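Magnesium and cobalt efflux protein CorC (PDB 2PLI) probably takes part in magnesium and cobalt ion transport, this chain being its C-terminal transporter-associated (CorC-associated) domain, crystallised with zinc ions. Local coordinates at residues A[37-42]-A[65-70]; A[19-24]-A[82-87]; A[27-32]-A[43-48]. All coordinates share one frame; numbering follows the deposited sequence. Where two conformers were deposited one is given.

How the interactions relate
All three contacts belong to the small transporter-associated domain, two short helices against one antiparallel sheet. Along the chain, interaction 2 is the outermost: it pairs strand 19-23 with strand 82-89 and encloses the other two, whose segments alternate. Interaction 3 brings the starts of helices 28-35 and 47-55 together, about 12 Å from interaction 2 between centres, and Ala24 O joins the two by accepting from Gly48 N. Interaction 1 fastens the loop between those helices to the edge hairpin of strands 64-67 and 70-77; its centre is about 9 Å from that of interaction 3, whose Asn32 side chain bonds to Thr37 and Tyr39 O. Interactions 1 and 3 both bind zinc with residues of a neighbouring subunit.

Interaction 1: residues A[37-42]-A[65-70]; sequences TEYSSE and VLIGGL. With ZN (zinc ion), chain B.
The phenol ring of Tyr39 is the flat group here: Thr37 CB lies 3.7 Å above one face, displaced from the ring centre, while the carbonyl oxygen Ile67 O meets the ring edge in its plane. Near the ring plane too, Gly68 N lies off CE1 and Leu70 CD1 off the hydroxyl end, and Ile67 CG2 comes in obliquely, 3.4 Å from Tyr39 CE1. The partner is a two-residue beta-hairpin: a type II' turn from Ile67 to Leu70, with Gly68 and Gly69 at its corners, joins strands 64-67 and 70-77. This turn is closed by Ile67 N to Leu70 O and Leu70 N to Ile67 O. Tyr39 sits in the loop between helices 28-35 and 47-55, and its CG stands beside the backbone N (chi1 -60°), turning the ring across to the hairpin. Thr37 CG2 meets Leu70 CD1 at 4.1 Å, the two side chains crossing at about a right angle. The Thr37 hydroxyl instead bonds to Asn32, whose amide nitrogen also donates to Tyr39 O; Phe72, Leu50 and helix 28-35 pack around the ring.

Farther along the loop, Glu42 binds a zinc ion through OE2 at 2.3 Å, and two waters are bound to the same zinc. His83 and Asp78 of a neighbouring subunit complete this site, so the loop that holds the hairpin also joins two chains. At the hairpin itself, Tyr39 OH donates to Ile67 O over 2.7 Å, from 42° above the carbonyl plane, whereas Leu70 N reaches the same oxygen from the opposite face.

Interaction 2: residues A[19-24]-A[82-87]; sequences RWRIHA and LHTLMA
Strands 19-23 and 82-87 run antiparallel, their axes 4.6 Å apart at closest and their directions 161° apart. Trp20 with Ala87 and Ile22 with Leu85 are hydrogen-bonded pairs; Arg21 with Met86 and His23 with Thr84 are non-hydrogen-bonded. Ile22 N to Leu85 O, at 2.7 Å, is nearly straight. Beyond the last pair Ala24 N still donates to His83 O, but from 49° above the carbonyl plane, where His83 and Thr84 form a classic beta bulge opposite Arg76.

On one face, Ile22 CD1 touches Ala87 CB at 3.9 Å, and the CB atoms of Ile22 and Leu85 meet side by side. On the other, Arg21 CG rests on Thr84 CG2 at 3.4 Å. Met86, a selenomethionine, lays CG over one face of the Arg19 guanidinium, 3.7 Å from Arg19 NH2, and the bends at its next two torsions keep CE over the same group.

The apolar face is covered by the helices: Ile22 and Leu85 pack on Ile47 of helix 47-55, and Trp20 makes edge-to-face contacts with Phe34 and Phe35. Strand 12-14 flanks strand 19-23, and strand 70-77 lies beyond 82-89 in the same sheet.

Interaction 3: residues A[27-32]-A[43-48]; sequences EIEDIN and EADTIG. With ZN (zinc ion), chain E; ZN (zinc ion), chain U.
Ile28 reaches across the contact alongside the backbone of residues 44-46. Its CG1 branch, placed beside the backbone N (chi1 -67°), comes to 3.4 Å from Thr46 C, and CD1 at its end abuts Ala44 O as well as Ala44 CB. One turn on, Ile31 meets Ile47 at about a right angle: Ile31 CG1 lies 3.9 Å from Ile47 CB, and Ile31 CD1 bears on the same atom and on Ile47 CG1. Ile22 of the sheet touches both isoleucines, continuing this apolar layer beneath the helices.

The backbones also join. Ile28 N donates to Asp45 O over 2.9 Å with an almost straight N-H...O angle (175°), though it approaches tilted from the carbonyl plane, and Glu27 CA adds a CA-H...O contact to that oxygen. The arrangement sets two helix N-termini side by side, Glu27 and Thr46 being the N-cap residues of helices 28-35 and 47-55. The Thr46 hydroxyl caps Gly49 N, and Glu27 O receives Ile31 N in the first turn of its own helix.

On the polar side the carboxylates of Glu29 and Asp45 cross, their planes 82° apart, around a zinc ion. Asp45 OD1 binds that metal at 2.2 Å, together with a water and His23 of a neighbouring subunit. Glu29 belongs to the same zinc site, but its OE1 and OE2 stay longer, each 3.0 Å from the metal. The water on this zinc is also hydrogen-bonded to Glu27 OE1, at 2.7 Å, an oxygen salt-bridged to Arg21 of the neighbouring subunit. Glu27 OE2 turns to a second zinc ion at 2.0 Å, which Asp10 and His13 of that subunit also bind, along with Asp10 of another subunit.

Interaction 1: residues A[37-42]-A[65-70]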
loop_
_atom_site.group_PDB
_atom_site.type_symbol
_atom_site.label_atom_id
_atom_site.label_comp_id
_atom_site.label_asym_id
_atom_site.label_seq_id
_atom_site.Cartn_x
_atom_site.Cartn_y
_atom_site.Cartn_z
ATOM N N THR A 37 -10.462 -2.481 10.392
ATOM C CA THR A 37 -11.273 -3.695 10.504
ATOM C C THR A 37 -10.408 -4.869 10.969
ATOM O O THR A 37 -9.181 -4.803 10.968
ATOM C CB THR A 37 -11.967 -3.996 9.165
ATOM O OG1 THR A 37 -10.993 -3.947 8.107
ATOM C CG2 THR A 37 -13.054 -2.948 8.869
ATOM N N GLU A 38 -11.074 -5.951 11.361
ATOM C CA GLU A 38 -10.403 -7.156 11.803
ATOM C C GLU A 38 -10.982 -8.371 11.091
ATOM O O GLU A 38 -11.286 -9.417 11.700
ATOM C CB GLU A 38 -10.531 -7.277 13.332
ATOM C CG GLU A 38 -9.707 -6.259 14.105
ATOM C CD GLU A 38 -9.983 -6.306 15.602
ATOM O OE1 GLU A 38 -10.421 -7.371 16.104
ATOM O OE2 GLU A 38 -9.766 -5.271 16.279
ATOM N N TYR A 39 -11.153 -8.222 9.779
ATOM C CA TYR A 39 -11.622 -9.295 8.962
ATOM C C TYR A 39 -10.631 -10.423 8.932
ATOM O O TYR A 39 -9.422 -10.235 8.984
ATOM C CB TYR A 39 -11.807 -8.825 7.541
ATOM C CG TYR A 39 -12.790 -7.711 7.326
ATOM C CD1 TYR A 39 -14.016 -7.685 7.953
ATOM C CD2 TYR A 39 -12.521 -6.701 6.411
ATOM C CE1 TYR A 39 -14.932 -6.676 7.704
ATOM C CE2 TYR A 39 -13.433 -5.722 6.152
ATOM C CZ TYR A 39 -14.626 -5.683 6.818
ATOM O OH TYR A 39 -15.504 -4.659 6.516
ATOM N N SER A 40 -11.172 -11.619 8.820
ATOM C CA SER A 40 -10.346 -12.790 8.822
ATOM C C SER A 40 -11.208 -13.869 8.215
ATOM O O SER A 40 -12.399 -13.928 8.476
ATOM C CB SER A 40 -9.948 -13.090 10.270
ATOM O OG SER A 40 -9.611 -14.427 10.466
ATOM N N SER A 41 -10.611 -14.698 7.374
ATOM C CA SER A 41 -11.316 -15.835 6.818
ATOM C C SER A 41 -10.394 -17.023 6.890
ATOM O O SER A 41 -9.173 -16.887 6.847
ATOM C CB SER A 41 -11.729 -15.551 5.371
ATOM O OG SER A 41 -12.314 -16.690 4.756
ATOM N N GLU A 42 -10.987 -18.189 7.050
ATOM C CA GLU A 42 -10.234 -19.401 6.943
ATOM C C GLU A 42 -9.967 -19.714 5.474
ATOM O O GLU A 42 -8.971 -20.361 5.153
ATOM C CB GLU A 42 -11.018 -20.523 7.612
ATOM C CG GLU A 42 -11.105 -20.346 9.110
ATOM C CD GLU A 42 -9.800 -20.691 9.803
ATOM O OE1 GLU A 42 -9.093 -21.613 9.340
ATOM O OE2 GLU A 42 -9.500 -20.059 10.828
ATOM N N VAL A 65 -23.201 -6.239 0.212
ATOM C CA VAL A 65 -23.035 -6.972 1.446
ATOM C C VAL A 65 -22.439 -6.095 2.539
ATOM O O VAL A 65 -21.510 -5.323 2.299
ATOM C CB VAL A 65 -22.268 -8.323 1.215
ATOM C CG1 VAL A 65 -20.884 -8.050 0.794
ATOM C CG2 VAL A 65 -22.363 -9.218 2.430
ATOM N N LEU A 66 -23.011 -6.190 3.736
ATOM C CA LEU A 66 -22.446 -5.537 4.919
ATOM C C LEU A 66 -21.527 -6.498 5.661
ATOM O O LEU A 66 -21.947 -7.599 6.045
ATOM C CB LEU A 66 -23.561 -5.094 5.890
ATOM C CG LEU A 66 -24.650 -4.163 5.376
ATOM C CD1 LEU A 66 -25.287 -3.386 6.550
ATOM C CD2 LEU A 66 -24.133 -3.225 4.324
ATOM N N ILE A 67 -20.284 -6.088 5.880
ATOM C CA ILE A 67 -19.347 -6.913 6.638
ATOM C C ILE A 67 -18.705 -6.002 7.668
ATOM O O ILE A 67 -18.001 -5.052 7.330
ATOM C CB ILE A 67 -18.236 -7.526 5.769
ATOM C CG1 ILE A 67 -18.783 -8.042 4.428
ATOM C CG2 ILE A 67 -17.494 -8.610 6.577
ATOM C CD1 ILE A 67 -17.687 -8.586 3.470
ATOM N N GLY A 68 -18.966 -6.276 8.937
ATOM C CA GLY A 68 -18.501 -5.361 9.952
ATOM C C GLY A 68 -19.170 -4.023 9.683
ATOM O O GLY A 68 -20.384 -3.957 9.391
ATOM N N GLY A 69 -18.402 -2.957 9.765
ATOM C CA GLY A 69 -18.981 -1.626 9.644
ATOM C C GLY A 69 -18.858 -1.050 8.243
ATOM O O GLY A 69 -18.958 0.159 8.080
ATOM N N LEU A 70 -18.626 -1.909 7.258
ATOM C CA LEU A 70 -18.456 -1.482 5.872
ATOM C C LEU A 70 -19.495 -2.148 4.972
ATOM O O LEU A 70 -19.772 -3.343 5.115
ATOM C CB LEU A 70 -17.070 -1.832 5.335
ATOM C CG LEU A 70 -15.861 -1.147 5.954
ATOM C CD1 LEU A 70 -14.580 -1.619 5.251
ATOM C CD2 LEU A 70 -15.989 0.370 5.930
HETATM ZN ZN ZN B . -7.650 -21.121 11.662
HETATM O O HOH W 1 -8.546 -23.152 12.301
HETATM O O HOH W 2 -8.148 -19.123 12.116
#

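Interaction 2: residues A[19-24]-A[82-87]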
loop_
_atom_site.group_PDB
_atom_site.type_symbol
_atom_site.label_atom_id
_atom_site.label_comp_id
_atom_site.label_asym_id
_atom_site.label_seq_id
_atom_site.Cartn_x
_atom_site.Cartn_y
_atom_site.Cartn_z
ATOM N N ARG A 19 -15.802 7.400 0.487
ATOM C CA ARG A 19 -16.211 6.352 -0.444
ATOM C C ARG A 19 -14.984 5.883 -1.187
ATOM O O ARG A 19 -14.172 6.688 -1.604
ATOM C CB ARG A 19 -17.216 6.933 -1.420
ATOM C CG ARG A 19 -18.042 5.933 -2.087
ATOM C CD ARG A 19 -19.438 6.560 -2.269
ATOM N NE ARG A 19 -20.158 5.797 -3.232
ATOM C CZ ARG A 19 -20.200 6.057 -4.525
ATOM N NH1 ARG A 19 -19.644 7.143 -5.053
ATOM N NH2 ARG A 19 -20.862 5.229 -5.262
ATOM N N TRP A 20 -14.863 4.569 -1.331
ATOM C CA TRP A 20 -13.671 3.966 -1.868
ATOM C C TRP A 20 -13.954 2.948 -2.959
ATOM O O TRP A 20 -14.805 2.066 -2.787
ATOM C CB TRP A 20 -12.898 3.257 -0.738
ATOM C CG TRP A 20 -12.608 4.159 0.391
ATOM C CD1 TRP A 20 -11.529 4.968 0.519
ATOM C CD2 TRP A 20 -13.418 4.384 1.554
ATOM N NE1 TRP A 20 -11.612 5.705 1.676
ATOM C CE2 TRP A 20 -12.775 5.382 2.319
ATOM C CE3 TRP A 20 -14.627 3.860 2.026
ATOM C CZ2 TRP A 20 -13.294 5.847 3.524
ATOM C CZ3 TRP A 20 -15.157 4.357 3.240
ATOM C CH2 TRP A 20 -14.482 5.322 3.961
ATOM N N ARG A 21 -13.206 3.023 -4.052
ATOM C CA ARG A 21 -13.285 1.997 -5.067
ATOM C C ARG A 21 -12.154 1.026 -4.807
ATOM O O ARG A 21 -10.986 1.460 -4.694
ATOM C CB ARG A 21 -13.152 2.595 -6.461
ATOM C CG ARG A 21 -13.388 1.515 -7.526
ATOM C CD ARG A 21 -13.225 2.070 -8.949
ATOM N NE ARG A 21 -14.106 3.179 -9.229
ATOM C CZ ARG A 21 -13.708 4.445 -9.387
ATOM N NH1 ARG A 21 -12.415 4.791 -9.293
ATOM N NH2 ARG A 21 -14.609 5.378 -9.632
ATOM N N ILE A 22 -12.480 -0.259 -4.677
ATOM C CA ILE A 22 -11.488 -1.231 -4.206
ATOM C C ILE A 22 -11.310 -2.386 -5.204
ATOM O O ILE A 22 -12.282 -3.034 -5.598
ATOM C CB ILE A 22 -11.934 -1.825 -2.826
ATOM C CG1 ILE A 22 -12.128 -0.716 -1.791
ATOM C CG2 ILE A 22 -10.912 -2.855 -2.304
ATOM C CD1 ILE A 22 -12.560 -1.191 -0.402
ATOM N N HIS A 23 -10.059 -2.641 -5.577
ATOM C CA HIS A 23 -9.712 -3.790 -6.400
ATOM C C HIS A 23 -10.033 -5.025 -5.594
ATOM O O HIS A 23 -9.597 -5.174 -4.467
ATOM C CB HIS A 23 -8.227 -3.805 -6.755
ATOM C CG HIS A 23 -7.816 -2.746 -7.719
ATOM N ND1 HIS A 23 -6.620 -2.797 -8.407
ATOM C CD2 HIS A 23 -8.413 -1.590 -8.088
ATOM C CE1 HIS A 23 -6.511 -1.722 -9.167
ATOM N NE2 HIS A 23 -7.584 -0.981 -8.996
ATOM N N ALA A 24 -10.761 -5.950 -6.200
ATOM C CA ALA A 24 -11.115 -7.169 -5.486
ATOM C C ALA A 24 -9.943 -8.020 -5.001
ATOM O O ALA A 24 -10.102 -8.810 -4.056
ATOM C CB ALA A 24 -12.055 -8.023 -6.342
ATOM N N LEU A 82 -15.022 -11.538 -9.704
ATOM C CA LEU A 82 -15.417 -10.270 -9.134
ATOM C C LEU A 82 -14.152 -9.417 -9.206
ATOM O O LEU A 82 -13.102 -9.828 -8.693
ATOM C CB LEU A 82 -15.817 -10.527 -7.664
ATOM C CG LEU A 82 -16.030 -9.362 -6.740
ATOM C CD1 LEU A 82 -17.036 -8.374 -7.283
ATOM C CD2 LEU A 82 -16.436 -9.903 -5.350
ATOM N N HIS A 83 -14.269 -8.252 -9.849
ATOM C CA HIS A 83 -13.147 -7.387 -10.094
ATOM C C HIS A 83 -13.033 -6.133 -9.209
ATOM O O HIS A 83 -11.930 -5.741 -8.818
ATOM C CB HIS A 83 -13.143 -7.005 -11.560
ATOM C CG HIS A 83 -12.823 -8.143 -12.478
ATOM N ND1 HIS A 83 -11.564 -8.686 -12.547
ATOM C CD2 HIS A 83 -13.559 -8.786 -13.416
ATOM C CE1 HIS A 83 -11.539 -9.642 -13.463
ATOM N NE2 HIS A 83 -12.735 -9.708 -14.003
ATOM N N THR A 84 -14.144 -5.451 -8.957
ATOM C CA THR A 84 -14.133 -4.171 -8.255
ATOM C C THR A 84 -15.327 -4.030 -7.353
ATOM O O THR A 84 -16.450 -4.424 -7.704
ATOM C CB THR A 84 -14.161 -3.011 -9.287
ATOM O OG1 THR A 84 -13.186 -3.317 -10.328
ATOM C CG2 THR A 84 -13.825 -1.689 -8.622
ATOM N N LEU A 85 -15.069 -3.394 -6.222
ATOM C CA LEU A 85 -16.091 -3.094 -5.209
ATOM C C LEU A 85 -16.110 -1.584 -4.949
ATOM O O LEU A 85 -15.105 -0.915 -5.117
ATOM C CB LEU A 85 -15.731 -3.794 -3.903
ATOM C CG LEU A 85 -15.656 -5.327 -3.958
ATOM C CD1 LEU A 85 -14.911 -5.852 -2.799
ATOM C CD2 LEU A 85 -17.104 -5.894 -4.049
HETATM N N MSE A 86 -17.263 -1.074 -4.533
HETATM C CA MSE A 86 -17.392 0.278 -3.958
HETATM C C MSE A 86 -17.797 0.115 -2.522
HETATM O O MSE A 86 -18.797 -0.565 -2.225
HETATM C CB MSE A 86 -18.450 1.076 -4.713
HETATM C CG MSE A 86 -18.571 2.523 -4.293
HETATM SE SE MSE A 86 -16.998 3.556 -4.852
HETATM C CE MSE A 86 -17.484 4.073 -6.633
ATOM N N ALA A 87 -17.039 0.734 -1.628
ATOM C CA ALA A 87 -17.286 0.595 -0.186
ATOM C C ALA A 87 -17.637 1.921 0.430
ATOM O O ALA A 87 -17.128 2.982 0.006
ATOM C CB ALA A 87 -16.093 0.047 0.503
#

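Interaction 3: residues A[27-32]-A[43-48]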
loop_
_atom_site.group_PDB
_atom_site.type_symbol
_atom_site.label_atom_id
_atom_site.label_comp_id
_atom_site.label_asym_id
_atom_site.label_seq_id
_atom_site.Cartn_x
_atom_site.Cartn_y
_atom_site.Cartn_z
ATOM N N GLU A 27 -5.544 -7.627 -0.632
ATOM C CA GLU A 27 -5.424 -8.604 0.431
ATOM C C GLU A 27 -6.153 -8.127 1.663
ATOM O O GLU A 27 -6.122 -6.930 2.034
ATOM C CB GLU A 27 -3.934 -8.888 0.683
ATOM C CG GLU A 27 -3.318 -9.595 -0.516
ATOM C CD GLU A 27 -1.800 -9.556 -0.574
ATOM O OE1 GLU A 27 -1.122 -9.936 0.391
ATOM O OE2 GLU A 27 -1.178 -9.156 -1.613
ATOM N N ILE A 28 -6.793 -9.143 2.282
ATOM C CA ILE A 28 -7.600 -8.805 3.463
ATOM C C ILE A 28 -6.796 -8.052 4.514
ATOM O O ILE A 28 -7.304 -7.117 5.112
ATOM C CB ILE A 28 -8.263 -10.091 4.047
ATOM C CG1 ILE A 28 -9.297 -10.648 3.073
ATOM C CG2 ILE A 28 -8.911 -9.769 5.397
ATOM C CD1 ILE A 28 -9.913 -12.006 3.556
ATOM N N GLU A 29 -5.511 -8.399 4.701
ATOM C CA GLU A 29 -4.702 -7.686 5.688
ATOM C C GLU A 29 -4.497 -6.223 5.349
ATOM O O GLU A 29 -4.432 -5.385 6.226
ATOM C CB GLU A 29 -3.344 -8.340 5.871
ATOM C CG GLU A 29 -3.426 -9.775 6.305
ATOM C CD GLU A 29 -3.445 -10.772 5.192
ATOM O OE1 GLU A 29 -3.797 -10.474 4.041
ATOM O OE2 GLU A 29 -3.068 -11.921 5.480
ATOM N N ASP A 30 -4.413 -5.925 4.064
ATOM C CA ASP A 30 -4.278 -4.547 3.629
ATOM C C ASP A 30 -5.571 -3.747 3.759
ATOM O O ASP A 30 -5.561 -2.529 4.091
ATOM C CB ASP A 30 -3.664 -4.497 2.247
ATOM C CG ASP A 30 -2.247 -5.105 2.241
ATOM O OD1 ASP A 30 -1.435 -4.814 3.156
ATOM O OD2 ASP A 30 -1.981 -5.965 1.375
ATOM N N ILE A 31 -6.763 -4.364 3.641
ATOM C CA ILE A 31 -8.063 -3.809 3.982
ATOM C C ILE A 31 -8.088 -3.472 5.469
ATOM O O ILE A 31 -8.490 -2.400 5.870
ATOM C CB ILE A 31 -9.182 -4.818 3.647
ATOM C CG1 ILE A 31 -9.252 -5.040 2.112
ATOM C CG2 ILE A 31 -10.520 -4.352 4.213
ATOM C CD1 ILE A 31 -9.784 -3.856 1.259
ATOM N N ASN A 32 -7.572 -4.385 6.279
ATOM C CA ASN A 32 -7.643 -4.188 7.719
ATOM C C ASN A 32 -6.814 -3.003 8.172
ATOM O O ASN A 32 -7.236 -2.226 9.022
ATOM C CB ASN A 32 -7.226 -5.464 8.457
ATOM C CG ASN A 32 -8.306 -6.547 8.415
ATOM O OD1 ASN A 32 -9.490 -6.288 8.181
ATOM N ND2 ASN A 32 -7.893 -7.766 8.703
ATOM N N GLU A 43 -10.855 -19.252 4.596
ATOM C CA GLU A 43 -10.900 -19.707 3.209
ATOM C C GLU A 43 -10.710 -18.597 2.165
ATOM O O GLU A 43 -10.665 -18.902 0.964
ATOM C CB GLU A 43 -12.240 -20.421 2.959
ATOM C CG GLU A 43 -13.434 -19.470 2.784
ATOM C CD GLU A 43 -14.810 -20.126 2.935
ATOM O OE1 GLU A 43 -14.901 -21.342 3.223
ATOM O OE2 GLU A 43 -15.815 -19.397 2.749
ATOM N N ALA A 44 -10.653 -17.335 2.612
ATOM C CA ALA A 44 -10.450 -16.176 1.725
ATOM C C ALA A 44 -9.201 -15.412 2.115
ATOM O O ALA A 44 -8.938 -15.203 3.290
ATOM C CB ALA A 44 -11.649 -15.230 1.778
ATOM N N ASP A 45 -8.480 -14.939 1.117
ATOM C CA ASP A 45 -7.309 -14.097 1.341
ATOM C C ASP A 45 -7.405 -12.656 0.825
ATOM O O ASP A 45 -6.571 -11.789 1.169
ATOM C CB ASP A 45 -6.145 -14.713 0.649
ATOM C CG ASP A 45 -4.893 -14.092 1.083
ATOM O OD1 ASP A 45 -4.770 -13.820 2.337
ATOM O OD2 ASP A 45 -4.055 -13.805 0.197
ATOM N N THR A 46 -8.416 -12.427 -0.011
ATOM C CA THR A 46 -8.660 -11.117 -0.614
ATOM C C THR A 46 -10.064 -10.610 -0.267
ATOM O O THR A 46 -10.970 -11.366 0.134
ATOM C CB THR A 46 -8.544 -11.145 -2.143
ATOM O OG1 THR A 46 -9.638 -11.911 -2.704
ATOM C CG2 THR A 46 -7.201 -11.718 -2.628
ATOM N N ILE A 47 -10.268 -9.314 -0.498
ATOM C CA ILE A 47 -11.566 -8.731 -0.158
ATOM C C ILE A 47 -12.646 -9.295 -1.083
ATOM O O ILE A 47 -13.758 -9.529 -0.648
ATOM C CB ILE A 47 -11.490 -7.211 -0.159
ATOM C CG1 ILE A 47 -12.773 -6.575 0.393
ATOM C CG2 ILE A 47 -11.154 -6.689 -1.550
ATOM C CD1 ILE A 47 -13.201 -7.040 1.786
ATOM N N GLY A 48 -12.322 -9.518 -2.359
ATOM C CA GLY A 48 -13.266 -10.156 -3.288
ATOM C C GLY A 48 -13.671 -11.540 -2.790
ATOM O O GLY A 48 -14.845 -11.936 -2.833
HETATM ZN ZN ZN E . -2.717 -12.988 2.713
HETATM ZN ZN ZN U . 0.783 -8.962 -1.664
HETATM O O HOH W 3 -1.056 -11.712 2.414
#